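Local coordinates for protein putative 4-Hydroxy-2-oxoglutarate aldolase / 2-dehydro-3-deoxyphosphogluconate aldolase (Yersinia enterocolitica, PDB 3LM7) that is a putative aldolase of the KDGP aldolase family, built on a TIM-barrel type of fold, at residues S52-K55 with D56-Y60. Sequence-based numbering, arbitrary orientation.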
loop_
_atom_site.group_PDB
_atom_site.type_symbol
_atom_site.label_atom_id
_atom_site.label_comp_id
_atom_site.label_asym_id
_atom_site.label_seq_id
_atom_site.Cartn_x
_atom_site.Cartn_y
_atom_site.Cartn_z
ATOM N N SER A 52 27.574 17.579 15.738
ATOM C CA SER A 52 26.798 17.692 16.977
ATOM C C SER A 52 25.376 17.231 16.773
ATOM O O SER A 52 24.841 16.530 17.625
ATOM C CB SER A 52 26.806 19.120 17.538
ATOM O OG SER A 52 26.403 20.074 16.557
ATOM N N ALA A 53 24.760 17.625 15.657
ATOM C CA ALA A 53 23.418 17.110 15.326
ATOM C C ALA A 53 23.414 15.558 15.228
ATOM O O ALA A 53 22.531 14.893 15.777
ATOM C CB ALA A 53 22.892 17.782 14.028
ATOM N N VAL A 54 24.397 14.987 14.523
ATOM C CA VAL A 54 24.481 13.541 14.377
ATOM C C VAL A 54 24.572 12.895 15.761
ATOM O O VAL A 54 23.783 12.023 16.104
ATOM C CB VAL A 54 25.696 13.147 13.502
ATOM C CG1 VAL A 54 25.908 11.602 13.553
ATOM C CG2 VAL A 54 25.461 13.648 12.045
ATOM N N LYS A 55 25.540 13.345 16.565
ATOM C CA LYS A 55 25.749 12.802 17.914
ATOM C C LYS A 55 24.424 12.838 18.695
ATOM O O LYS A 55 23.972 11.828 19.221
ATOM C CB LYS A 55 26.813 13.687 18.606
ATOM C CG LYS A 55 27.723 12.948 19.561
ATOM C CD LYS A 55 28.808 13.896 20.127
ATOM C CE LYS A 55 29.627 13.181 21.205
ATOM N NZ LYS A 55 28.791 12.087 21.836
ATOM N N ASP A 56 23.762 13.997 18.727
ATOM C CA ASP A 56 22.613 14.130 19.581
ATOM C C ASP A 56 21.459 13.290 19.078
ATOM O O ASP A 56 20.749 12.669 19.865
ATOM C CB ASP A 56 22.180 15.585 19.742
ATOM C CG ASP A 56 21.397 15.812 21.066
ATOM O OD1 ASP A 56 21.943 15.402 22.098
ATOM O OD2 ASP A 56 20.289 16.409 21.072
HETATM N N MSE A 57 21.247 13.303 17.758
HETATM C CA MSE A 57 20.164 12.515 17.167
HETATM C C MSE A 57 20.387 10.994 17.283
HETATM O O MSE A 57 19.445 10.243 17.435
HETATM C CB MSE A 57 19.949 12.946 15.677
HETATM C CG MSE A 57 19.493 14.398 15.619
HETATM SE SE MSE A 57 18.838 14.738 13.819
HETATM C CE MSE A 57 18.652 16.680 13.914
ATOM N N ARG A 58 21.643 10.545 17.259
ATOM C CA ARG A 58 21.928 9.150 17.592
ATOM C C ARG A 58 21.507 8.821 19.030
ATOM O O ARG A 58 20.967 7.749 19.304
ATOM C CB ARG A 58 23.419 8.852 17.383
ATOM C CG ARG A 58 23.661 8.459 15.958
ATOM C CD ARG A 58 25.158 8.407 15.704
ATOM N NE ARG A 58 25.494 8.095 14.325
ATOM C CZ ARG A 58 26.726 8.288 13.833
ATOM N NH1 ARG A 58 27.705 8.765 14.629
ATOM N NH2 ARG A 58 27.012 7.947 12.583
ATOM N N GLU A 59 21.699 9.756 19.954
ATOM C CA GLU A 59 21.218 9.500 21.310
ATOM C C GLU A 59 19.666 9.369 21.359
ATOM O O GLU A 59 19.139 8.478 22.029
ATOM C CB GLU A 59 21.719 10.607 22.271
ATOM C CG GLU A 59 23.217 10.706 22.394
ATOM C CD GLU A 59 23.670 11.820 23.386
ATOM O OE1 GLU A 59 22.963 12.074 24.373
ATOM O OE2 GLU A 59 24.733 12.406 23.146
ATOM N N TYR A 60 18.921 10.262 20.682
ATOM C CA TYR A 60 17.468 10.117 20.597
ATOM C C TYR A 60 17.090 8.794 19.965
ATOM O O TYR A 60 16.155 8.129 20.429
ATOM C CB TYR A 60 16.865 11.244 19.697
ATOM C CG TYR A 60 16.567 12.541 20.379
ATOM C CD1 TYR A 60 17.492 13.581 20.374
ATOM C CD2 TYR A 60 15.369 12.739 21.040
ATOM C CE1 TYR A 60 17.230 14.782 21.012
ATOM C CE2 TYR A 60 15.083 14.014 21.673
ATOM C CZ TYR A 60 16.011 14.996 21.600
ATOM O OH TYR A 60 15.795 16.207 22.171
#
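Val54 and Arg58, one helical turn apart, run side by side on the same flank of the helix. The CG1 methyl of Val54 sits over the centre of one face of the Arg58 guanidinium, 3.4 Å from CZ. With chi1 at 171° the valine's CG1 lies opposite the backbone N, and the arginine chain, extended from CG to NE, runs back toward it. A branched apolar residue suits the place, giving the flat cation a methyl to rest on while NH2 makes a weak hydrogen bond to Gln89 O.

Lys55 and Glu59, also exposed, repeat the spacing with opposite charges, but NZ and OE2 remain 4.3 Å apart, beyond a salt bridge. The short acidic Asp56 serves two outside partners at once, OD1 in a salt bridge with Lys24 NZ and OD2 in a hydrogen bond with Tyr47 OH. Successive i to i+4 backbone bonds hold the turn, among them Arg58 N to Val54 O at 2.8 Å.

Small Ala53 and the flexible selenomethionine at Met57 are on the buried side of helix 50-63, packing on Ile86 of helix 80-90, with Val54 beside them on Gln89 and Val90; Met57 also reaches Leu68 and Val70 of strand 68-71, the next strand of this beta-alpha-beta unit.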